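Local coordinates for protein alpha-L-rhamnosidase (Streptomyces avermitilis, PDB 3W5M) that hydrolyses terminal non-reducing alpha-L-rhamnose residues from alpha-L-rhamnosides such as naringin, rutin and gum arabic, and binds L-rhamnose through a calcium-dependent carbohydrate-binding module, at residues S89-D94 with S100-P105; T110-M113 with Q117-A120; R669-Q672 with F678-V681; D804-G809 with S813-T818. All coordinates share one frame; numbering follows the deposited sequence.

The four contacts follow one another along the chain, each closing before the next opens, and none touches another. Interaction 1 lies in the N-terminal fibronectin type 3 domain, between strand 85-94 and the loop leading to strand 106-110. Interaction 2, its centre about 33 Å away, follows strand 106-110 and holds the passage to the beta-sandwich containing strands 316-326 and 398-407. Interactions 3 and 4, centres about 30 Å apart, both hold loops against helices of the glycosidase barrel, at the C-terminal end of helix 658-671 and on the short helix 812-820. Interaction 3 lies nearer that domain's rhamnose site, F678 being about 8 Å from W695 between side chains.

Interaction 1 (S89-D94 with S100-P105); sequences SVRVWD and SEWSAP
S100 and S103 each grip strand 85-94 twice, once through the backbone and once through the hydroxyl. S103 OG accepts from V90 N at 3.0 Å in a nearly straight bond (170° at the hydrogen), while S103 N donates to V90 O at 2.8 Å. The same pair recurs two residues on: V92 N to S100 OG, 3.0 Å, and S100 N to V92 O, 2.8 Å. Each hydroxyl takes the place of the carbonyl that a regular antiparallel strand would offer, held there by a first torsion near +60°. S89 OG adds a bond to S103 O, 2.7 Å, in the carbonyl plane and on a lone pair.

Between the serines, R91 lies extended across the W102 indole. R91 CG sits 3.5 Å from the centroid of the W102 six-membered ring, a CH-pi contact over the face, and the guanidinium continues over the CZ2-NE1 rim of the indole, its plane turned by 21°. Outside this shell, R91 NE is bound by Q44, and a water links R91 NH1 to S100 O. W102 also packs on Q44 and R46 of strand 40-48. An alanine for W102 is likely to leave the R91 guanidinium less firmly placed, without the flat surface beneath it.

The paired serines and arginine-tryptophan stack resemble the WSXWS box of class I cytokine receptor fibronectin type 3 domains, with A99 at the first tryptophan position.

Interaction 2 (T110-M113 with Q117-A120); sequences TGLM and QWSA
L112 meets W118 with its side chain and Q117 chiefly with its carbonyl. The leucine methyl CD1 stands over the centre of the W118 pyrrole ring, 3.5 Å from the centroid of that five-membered ring, and the two side chains cross at about a right angle. L112 chi2 of -174° extends the branch carrying CD1, which brings this methyl onto the indole face in a CH-pi contact.

Q117 works the polar side. Its chain bends at chi2 (73°), folding the amide back to the opposing backbone, and NE2 donates to L112 O at 2.6 Å, with 161° at the hydrogen and the acceptor close to the amide plane. The M113 carbonyl O is also near Q117 NE2, at 2.7 Å, but its angle is too poor for a hydrogen bond. The aliphatic part of Q117 also packs here, CB standing 4.0 Å from L112 CB. A leucine in place of Q117 would probably leave the L112 carbonyl without this donor and set a nonpolar branch against two carbonyl oxygens.

Y356 bonds to L112 N through its hydroxyl and meets W118 edge-to-face, while Q402 binds the backbone of Q117 and S119. This is an interdomain linker: a compact turn fitted onto strands 316-326, 353-360 and 398-407 of a beta-sandwich, just after the last strand of the fibronectin type 3 domain.

Interaction 3 (R669-Q672 with F678-V681); sequences RDAQ and FTDV
Q672 and F678 bring their backbones close, CA to CA 4.7 Å, as the chain leaves helix 658-671 and returns past its end. The contact rests on packing rather than direct hydrogen bonds. The amide of Q672 is laid over one face of the F678 ring, with the two planes 19° apart, so this is an amide-pi stack displaced toward the rim: Q672 CD and OE1 are each 3.5 Å from F678 CE1, and NE2 is 3.7 Å from F678 CZ. Q672 reaches this place with CG anti to its backbone N (chi1 -168°) and the rest of the chain extended. NE2 is bonded to the carbonyls of G676 and S722, which fix the turn of the amide over the ring. At the ring's edge, R669 CG approaches F678 CE1 at 4.4 Å.

T679 packs against A671 through methyl CG2, 3.4 Å from A671 O, and hydroxyl OG1, 3.6 Å from A671 CB. That hydroxyl is held on its own side of the contact, donating to V681 O at 2.7 Å from above the carbonyl plane.

Backbone bonds of F678 with G691 and D680 with G689 tie the loop to the segment approaching W695, a rhamnose-binding residue about 8 Å from F678 between side chains. Helix 713-732 flanks the turn after helix 658-671: S722 touches both R669 and F678, and W726 meets the F678 ring with the planes at about 50°.

Interaction 4 (D804-G809 with S813-T818); sequences DGKVKG and SAYVLT
The connection between helices 783-800 and 812-820 of the helical glycosidase domain closes where V807 packs against Y815. V807 N donates to Y815 OH at 3.2 Å, with 156° at the hydrogen, and the phenol oxygen has a second, stronger partner in D810 of the intervening turn. Two bonds thus hold the hydroxyl, fastening V807 and D810 to one helix side chain. V807 CG2 lies against the same ring, 3.5 Å from Y815 CE1, the valine and tyrosine lying alongside and running opposite ways.

The other branch, V807 CG1, is anti to the backbone N (chi1 -177°) and points to the helix, 4.2 Å from A814 CB and 4.0 Å from T818 CG2; V807 and T818 meet tip to tip. At the ring's edge G805 O comes within 3.6 Å of Y815 CE1, and K806 CG touches Y815 OH at 3.4 Å.

Upstream, K806 N donates to D804 OD1, 3.2 Å, forming an Asx turn that shapes the approach to V807. A832, R835 and L839 of helix 829-842 also pack on Y815, so the tyrosine is wedged between loop and helix, a buried loop-on-helix packing within the (alpha/alpha)6 barrel, away from the known binding sites.

Interaction 1 (S89-D94 with S100-P105)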
loop_
_atom_site.group_PDB
_atom_site.type_symbol
_atom_site.label_atom_id
_atom_site.label_comp_id
_atom_site.label_asym_id
_atom_site.label_seq_id
_atom_site.Cartn_x
_atom_site.Cartn_y
_atom_site.Cartn_z
ATOM N N SER A 89 31.693 0.651 13.960
ATOM C CA SER A 89 31.644 0.279 15.338
ATOM C C SER A 89 31.539 1.569 16.110
ATOM O O SER A 89 32.038 2.599 15.682
ATOM C CB SER A 89 32.930 -0.461 15.711
ATOM O OG SER A 89 32.781 -1.122 16.953
ATOM N N VAL A 90 30.875 1.510 17.250
ATOM C CA VAL A 90 30.766 2.663 18.137
ATOM C C VAL A 90 31.020 2.207 19.591
ATOM O O VAL A 90 30.821 1.026 19.942
ATOM C CB VAL A 90 29.369 3.346 18.006
ATOM C CG1 VAL A 90 28.231 2.402 18.401
ATOM C CG2 VAL A 90 29.289 4.628 18.801
ATOM N N ARG A 91 31.474 3.143 20.403
ATOM C CA ARG A 91 31.586 2.956 21.842
ATOM C C ARG A 91 31.165 4.255 22.469
ATOM O O ARG A 91 31.189 5.304 21.822
ATOM C CB ARG A 91 33.011 2.560 22.284
ATOM C CG ARG A 91 34.079 3.601 22.016
ATOM C CD ARG A 91 35.290 3.313 22.888
ATOM N NE ARG A 91 36.409 4.178 22.553
ATOM C CZ ARG A 91 37.647 3.988 22.994
ATOM N NH1 ARG A 91 37.905 2.949 23.782
ATOM N NH2 ARG A 91 38.616 4.836 22.645
ATOM N N VAL A 92 30.724 4.181 23.716
ATOM C CA VAL A 92 30.228 5.358 24.399
ATOM C C VAL A 92 30.829 5.434 25.791
ATOM O O VAL A 92 31.346 4.433 26.318
ATOM C CB VAL A 92 28.685 5.298 24.554
ATOM C CG1 VAL A 92 27.987 5.214 23.202
ATOM C CG2 VAL A 92 28.293 4.113 25.421
ATOM N N TRP A 93 30.713 6.614 26.375
ATOM C CA TRP A 93 31.086 6.891 27.750
ATOM C C TRP A 93 29.823 7.233 28.538
ATOM O O TRP A 93 29.037 8.103 28.126
ATOM C CB TRP A 93 32.082 8.058 27.800
ATOM C CG TRP A 93 33.450 7.689 27.254
ATOM C CD1 TRP A 93 34.574 7.385 27.990
ATOM C CD2 TRP A 93 33.842 7.577 25.867
ATOM N NE1 TRP A 93 35.622 7.086 27.149
ATOM C CE2 TRP A 93 35.203 7.196 25.845
ATOM C CE3 TRP A 93 33.175 7.765 24.644
ATOM C CZ2 TRP A 93 35.907 6.993 24.642
ATOM C CZ3 TRP A 93 33.872 7.561 23.460
ATOM C CH2 TRP A 93 35.225 7.190 23.464
ATOM N N ASP A 94 29.618 6.538 29.658
ATOM C CA ASP A 94 28.504 6.854 30.566
ATOM C C ASP A 94 28.755 8.190 31.273
ATOM O O ASP A 94 29.786 8.810 31.062
ATOM C CB ASP A 94 28.253 5.707 31.558
ATOM C CG ASP A 94 29.496 5.340 32.372
ATOM O OD1 ASP A 94 30.286 6.246 32.718
ATOM O OD2 ASP A 94 29.682 4.137 32.671
ATOM N N SER A 100 32.392 1.923 27.056
ATOM C CA SER A 100 31.836 0.601 26.823
ATOM C C SER A 100 32.816 -0.207 25.999
ATOM O O SER A 100 33.813 0.319 25.537
ATOM C CB SER A 100 30.527 0.721 26.034
ATOM O OG SER A 100 30.781 1.320 24.767
ATOM N N GLU A 101 32.507 -1.480 25.776
ATOM C CA GLU A 101 33.175 -2.226 24.699
ATOM C C GLU A 101 32.870 -1.497 23.378
ATOM O O GLU A 101 31.902 -0.718 23.303
ATOM C CB GLU A 101 32.618 -3.660 24.575
ATOM C CG GLU A 101 32.533 -4.467 25.861
ATOM C CD GLU A 101 33.828 -5.167 26.188
ATOM O OE1 GLU A 101 34.894 -4.551 25.970
ATOM O OE2 GLU A 101 33.772 -6.327 26.673
ATOM N N TRP A 102 33.685 -1.740 22.353
ATOM C CA TRP A 102 33.300 -1.345 21.003
ATOM C C TRP A 102 32.182 -2.266 20.609
ATOM O O TRP A 102 32.216 -3.473 20.950
ATOM C CB TRP A 102 34.474 -1.457 20.020
ATOM C CG TRP A 102 35.486 -0.347 20.175
ATOM C CD1 TRP A 102 36.641 -0.381 20.911
ATOM C CD2 TRP A 102 35.437 0.953 19.568
ATOM N NE1 TRP A 102 37.307 0.814 20.803
ATOM C CE2 TRP A 102 36.590 1.652 19.986
ATOM C CE3 TRP A 102 34.524 1.597 18.706
ATOM C CZ2 TRP A 102 36.870 2.962 19.566
ATOM C CZ3 TRP A 102 34.793 2.898 18.301
ATOM C CH2 TRP A 102 35.957 3.570 18.732
ATOM N N SER A 103 31.171 -1.727 19.924
ATOM C CA SER A 103 30.044 -2.562 19.545
ATOM C C SER A 103 30.612 -3.609 18.611
ATOM O O SER A 103 31.582 -3.330 17.899
ATOM C CB SER A 103 28.986 -1.722 18.835
ATOM O OG SER A 103 29.551 -1.111 17.682
ATOM N N ALA A 104 30.038 -4.804 18.600
ATOM C CA ALA A 104 30.431 -5.815 17.640
ATOM C C ALA A 104 30.338 -5.173 16.240
ATOM O O ALA A 104 29.330 -4.548 15.910
ATOM C CB ALA A 104 29.503 -7.011 17.727
ATOM N N PRO A 105 31.408 -5.291 15.429
ATOM C CA PRO A 105 31.407 -4.614 14.124
ATOM C C PRO A 105 30.160 -4.883 13.289
ATOM O O PRO A 105 29.646 -6.003 13.266
ATOM C CB PRO A 105 32.650 -5.191 13.442
ATOM C CG PRO A 105 33.572 -5.469 14.601
ATOM C CD PRO A 105 32.662 -6.038 15.654
HETATM O O HOH W 1 36.458 0.563 24.729
#

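Interaction 2 (T110-M113 with Q117-A120)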
loop_
_atom_site.group_PDB
_atom_site.type_symbol
_atom_site.label_atom_id
_atom_site.label_comp_id
_atom_site.label_asym_id
_atom_site.label_seq_id
_atom_site.Cartn_x
_atom_site.Cartn_y
_atom_site.Cartn_z
ATOM N N THR A 110 26.864 0.838 0.267
ATOM C CA THR A 110 26.265 1.801 -0.647
ATOM C C THR A 110 25.819 1.130 -1.926
ATOM O O THR A 110 26.390 0.097 -2.370
ATOM C CB THR A 110 27.237 2.964 -0.956
ATOM O OG1 THR A 110 28.439 2.440 -1.536
ATOM C CG2 THR A 110 27.584 3.688 0.311
ATOM N N GLY A 111 24.791 1.713 -2.535
ATOM C CA GLY A 111 24.418 1.330 -3.882
ATOM C C GLY A 111 25.178 2.109 -4.940
ATOM O O GLY A 111 26.337 2.525 -4.743
ATOM N N LEU A 112 24.503 2.333 -6.067
ATOM C CA LEU A 112 25.123 2.940 -7.230
ATOM C C LEU A 112 25.278 4.449 -7.091
ATOM O O LEU A 112 26.074 5.058 -7.807
ATOM C CB LEU A 112 24.327 2.584 -8.478
ATOM C CG LEU A 112 24.366 1.103 -8.898
ATOM C CD1 LEU A 112 23.666 0.888 -10.224
ATOM C CD2 LEU A 112 25.782 0.562 -8.987
ATOM N N MET A 113 24.519 5.044 -6.176
ATOM C CA MET A 113 24.615 6.478 -5.848
ATOM C C MET A 113 24.641 7.373 -7.087
ATOM O O MET A 113 25.579 8.157 -7.274
ATOM C CB MET A 113 25.859 6.756 -5.009
ATOM C CG MET A 113 25.893 6.017 -3.691
ATOM S SD MET A 113 27.276 6.562 -2.694
ATOM C CE MET A 113 26.470 7.547 -1.426
ATOM N N GLN A 117 26.239 5.762 -12.751
ATOM C CA GLN A 117 26.839 4.484 -12.405
ATOM C C GLN A 117 26.118 3.308 -13.064
ATOM O O GLN A 117 26.597 2.160 -12.980
ATOM C CB GLN A 117 26.948 4.320 -10.886
ATOM C CG GLN A 117 28.093 5.111 -10.265
ATOM C CD GLN A 117 27.819 6.603 -10.221
ATOM O OE1 GLN A 117 28.254 7.346 -11.094
ATOM N NE2 GLN A 117 27.093 7.043 -9.217
ATOM N N TRP A 118 25.010 3.595 -13.754
ATOM C CA TRP A 118 24.310 2.593 -14.559
ATOM C C TRP A 118 24.828 2.628 -15.983
ATOM O O TRP A 118 24.956 3.705 -16.592
ATOM C CB TRP A 118 22.813 2.849 -14.631
ATOM C CG TRP A 118 22.047 2.671 -13.373
ATOM C CD1 TRP A 118 21.817 3.618 -12.395
ATOM C CD2 TRP A 118 21.311 1.500 -12.984
ATOM N NE1 TRP A 118 21.015 3.083 -11.395
ATOM C CE2 TRP A 118 20.691 1.786 -11.736
ATOM C CE3 TRP A 118 21.168 0.213 -13.537
ATOM C CZ2 TRP A 118 19.916 0.847 -11.053
ATOM C CZ3 TRP A 118 20.382 -0.728 -12.843
ATOM C CH2 TRP A 118 19.769 -0.400 -11.621
ATOM N N SER A 119 25.127 1.458 -16.538
ATOM C CA SER A 119 25.336 1.372 -17.971
ATOM C C SER A 119 24.269 0.484 -18.656
ATOM O O SER A 119 24.251 0.335 -19.885
ATOM C CB SER A 119 26.730 0.846 -18.248
ATOM O OG SER A 119 26.854 -0.448 -17.696
ATOM N N ALA A 120 23.388 -0.108 -17.849
ATOM C CA ALA A 120 22.295 -0.930 -18.354
ATOM C C ALA A 120 21.349 -0.109 -19.259
ATOM O O ALA A 120 21.284 1.113 -19.133
ATOM C CB ALA A 120 21.533 -1.534 -17.173
#

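Interaction 3 (R669-Q672 with F678-V681)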
loop_
_atom_site.group_PDB
_atom_site.type_symbol
_atom_site.label_atom_id
_atom_site.label_comp_id
_atom_site.label_asym_id
_atom_site.label_seq_id
_atom_site.Cartn_x
_atom_site.Cartn_y
_atom_site.Cartn_z
ATOM N N ARG A 669 5.287 15.260 -1.598
ATOM C CA ARG A 669 5.994 16.426 -2.149
ATOM C C ARG A 669 6.214 16.389 -3.642
ATOM O O ARG A 669 6.163 17.437 -4.287
ATOM C CB ARG A 669 7.300 16.712 -1.400
ATOM C CG ARG A 669 7.032 17.230 0.012
ATOM C CD ARG A 669 8.292 17.631 0.760
ATOM N NE ARG A 669 9.213 16.494 0.926
ATOM C CZ ARG A 669 9.246 15.711 1.997
ATOM N NH1 ARG A 669 8.422 15.906 3.032
ATOM N NH2 ARG A 669 10.152 14.741 2.053
ATOM N N ASP A 670 6.391 15.210 -4.230
ATOM C CA ASP A 670 6.515 15.105 -5.691
ATOM C C ASP A 670 5.203 15.527 -6.349
ATOM O O ASP A 670 5.213 15.929 -7.519
ATOM C CB ASP A 670 6.721 13.641 -6.156
ATOM C CG ASP A 670 8.157 13.180 -6.123
ATOM O OD1 ASP A 670 9.094 14.003 -5.982
ATOM O OD2 ASP A 670 8.366 11.941 -6.248
ATOM N N ALA A 671 4.085 15.371 -5.632
ATOM C CA ALA A 671 2.743 15.656 -6.193
ATOM C C ALA A 671 2.246 17.073 -5.873
ATOM O O ALA A 671 1.220 17.515 -6.439
ATOM C CB ALA A 671 1.726 14.635 -5.722
ATOM N N GLN A 672 2.934 17.761 -4.977
ATOM C CA GLN A 672 2.446 19.103 -4.529
ATOM C C GLN A 672 2.311 20.017 -5.748
ATOM O O GLN A 672 3.208 20.064 -6.621
ATOM C CB GLN A 672 3.367 19.688 -3.456
ATOM C CG GLN A 672 2.800 20.925 -2.721
ATOM C CD GLN A 672 3.688 21.369 -1.564
ATOM O OE1 GLN A 672 4.795 20.883 -1.420
ATOM N NE2 GLN A 672 3.188 22.278 -0.715
ATOM N N PHE A 678 -1.062 20.640 -1.377
ATOM C CA PHE A 678 -0.976 19.168 -1.269
ATOM C C PHE A 678 -2.229 18.516 -1.907
ATOM O O PHE A 678 -3.347 19.014 -1.744
ATOM C CB PHE A 678 -0.824 18.770 0.195
ATOM C CG PHE A 678 0.540 19.089 0.790
ATOM C CD1 PHE A 678 1.710 18.594 0.195
ATOM C CD2 PHE A 678 0.663 19.858 1.958
ATOM C CE1 PHE A 678 2.969 18.869 0.738
ATOM C CE2 PHE A 678 1.921 20.104 2.516
ATOM C CZ PHE A 678 3.076 19.610 1.898
ATOM N N THR A 679 -2.039 17.386 -2.599
ATOM C CA THR A 679 -3.121 16.645 -3.286
ATOM C C THR A 679 -3.916 15.723 -2.350
ATOM O O THR A 679 -3.497 15.442 -1.222
ATOM C CB THR A 679 -2.528 15.818 -4.457
ATOM O OG1 THR A 679 -1.441 15.010 -3.948
ATOM C CG2 THR A 679 -1.988 16.743 -5.574
ATOM N N ASP A 680 -5.094 15.277 -2.808
ATOM C CA ASP A 680 -5.914 14.365 -2.045
ATOM C C ASP A 680 -5.245 12.982 -1.977
ATOM O O ASP A 680 -5.390 12.271 -1.001
ATOM C CB ASP A 680 -7.308 14.222 -2.674
ATOM C CG ASP A 680 -8.142 15.518 -2.595
ATOM O OD1 ASP A 680 -7.731 16.480 -1.893
ATOM O OD2 ASP A 680 -9.216 15.556 -3.253
ATOM N N VAL A 681 -4.547 12.609 -3.038
ATOM C CA VAL A 681 -3.796 11.331 -3.035
ATOM C C VAL A 681 -2.377 11.541 -3.518
ATOM O O VAL A 681 -2.107 12.417 -4.356
ATOM C CB VAL A 681 -4.456 10.211 -3.896
ATOM C CG1 VAL A 681 -5.832 9.827 -3.329
ATOM C CG2 VAL A 681 -4.521 10.590 -5.374
#

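Interaction 4 (D804-G809 with S813-T818)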
loop_
_atom_site.group_PDB
_atom_site.type_symbol
_atom_site.label_atom_id
_atom_site.label_comp_id
_atom_site.label_asym_id
_atom_site.label_seq_id
_atom_site.Cartn_x
_atom_site.Cartn_y
_atom_site.Cartn_z
ATOM N N ASP A 804 -20.910 31.233 25.437
ATOM C CA ASP A 804 -21.113 30.123 26.358
ATOM C C ASP A 804 -20.270 28.904 25.985
ATOM O O ASP A 804 -20.435 27.833 26.575
ATOM C CB ASP A 804 -22.600 29.749 26.461
ATOM C CG ASP A 804 -23.240 29.468 25.095
ATOM O OD1 ASP A 804 -22.519 29.353 24.070
ATOM O OD2 ASP A 804 -24.484 29.371 25.049
ATOM N N GLY A 805 -19.382 29.073 25.007
ATOM C CA GLY A 805 -18.477 27.995 24.591
ATOM C C GLY A 805 -19.044 27.032 23.555
ATOM O O GLY A 805 -18.452 25.970 23.272
ATOM N N LYS A 806 -20.195 27.386 22.988
ATOM C CA LYS A 806 -20.769 26.571 21.931
ATOM C C LYS A 806 -20.024 26.832 20.633
ATOM O O LYS A 806 -19.715 27.962 20.289
ATOM C CB LYS A 806 -22.271 26.833 21.766
ATOM C CG LYS A 806 -23.157 25.742 22.353
ATOM C CD LYS A 806 -23.255 25.833 23.868
ATOM C CE LYS A 806 -24.003 24.647 24.455
ATOM N NZ LYS A 806 -25.317 24.405 23.796
ATOM N N VAL A 807 -19.712 25.762 19.924
ATOM C CA VAL A 807 -19.055 25.902 18.645
ATOM C C VAL A 807 -20.082 25.606 17.550
ATOM O O VAL A 807 -20.928 24.721 17.706
ATOM C CB VAL A 807 -17.820 24.975 18.543
ATOM C CG1 VAL A 807 -17.103 25.197 17.218
ATOM C CG2 VAL A 807 -16.878 25.224 19.731
ATOM N N LYS A 808 -19.989 26.375 16.478
ATOM C CA LYS A 808 -20.840 26.249 15.298
ATOM C C LYS A 808 -20.962 24.800 14.823
ATOM O O LYS A 808 -19.952 24.123 14.568
ATOM C CB LYS A 808 -20.299 27.141 14.188
ATOM C CG LYS A 808 -21.123 27.134 12.915
ATOM C CD LYS A 808 -20.530 28.114 11.922
ATOM C CE LYS A 808 -21.156 27.969 10.538
ATOM N NZ LYS A 808 -20.570 28.968 9.592
ATOM N N GLY A 809 -22.207 24.331 14.770
ATOM C CA GLY A 809 -22.529 23.030 14.252
ATOM C C GLY A 809 -22.904 22.150 15.407
ATOM O O GLY A 809 -23.632 21.174 15.227
ATOM N N SER A 813 -17.664 16.286 16.842
ATOM C CA SER A 813 -16.403 16.621 16.163
ATOM C C SER A 813 -16.027 18.090 16.240
ATOM O O SER A 813 -14.844 18.397 16.351
ATOM C CB SER A 813 -16.408 16.151 14.707
ATOM O OG SER A 813 -16.218 14.764 14.693
ATOM N N ALA A 814 -17.026 18.980 16.219
ATOM C CA ALA A 814 -16.809 20.421 16.406
ATOM C C ALA A 814 -16.096 20.732 17.721
ATOM O O ALA A 814 -15.212 21.589 17.753
ATOM C CB ALA A 814 -18.120 21.204 16.317
ATOM N N TYR A 815 -16.447 20.021 18.787
ATOM C CA TYR A 815 -15.803 20.246 20.070
ATOM C C TYR A 815 -14.479 19.519 20.156
ATOM O O TYR A 815 -13.485 20.079 20.614
ATOM C CB TYR A 815 -16.726 19.840 21.204
ATOM C CG TYR A 815 -17.936 20.733 21.213
ATOM C CD1 TYR A 815 -17.798 22.106 21.446
ATOM C CD2 TYR A 815 -19.207 20.223 20.951
ATOM C CE1 TYR A 815 -18.902 22.938 21.445
ATOM C CE2 TYR A 815 -20.320 21.053 20.941
ATOM C CZ TYR A 815 -20.160 22.402 21.177
ATOM O OH TYR A 815 -21.260 23.232 21.167
ATOM N N VAL A 816 -14.475 18.263 19.719
ATOM C CA VAL A 816 -13.243 17.495 19.689
ATOM C C VAL A 816 -12.130 18.300 19.021
ATOM O O VAL A 816 -11.037 18.438 19.591
ATOM C CB VAL A 816 -13.423 16.142 18.960
ATOM C CG1 VAL A 816 -12.052 15.518 18.680
ATOM C CG2 VAL A 816 -14.239 15.178 19.830
ATOM N N LEU A 817 -12.395 18.821 17.828
ATOM C CA LEU A 817 -11.339 19.452 17.045
ATOM C C LEU A 817 -10.856 20.762 17.653
ATOM O O LEU A 817 -9.649 21.043 17.664
ATOM C CB LEU A 817 -11.783 19.681 15.605
ATOM C CG LEU A 817 -11.779 18.369 14.801
ATOM C CD1 LEU A 817 -12.594 18.515 13.539
ATOM C CD2 LEU A 817 -10.365 17.913 14.471
ATOM N N THR A 818 -11.800 21.564 18.149
ATOM C CA THR A 818 -11.441 22.837 18.767
ATOM C C THR A 818 -10.689 22.638 20.067
ATOM O O THR A 818 -9.737 23.382 20.317
ATOM C CB THR A 818 -12.674 23.727 19.012
ATOM O OG1 THR A 818 -13.593 23.030 19.872
ATOM C CG2 THR A 818 -13.318 24.051 17.695
#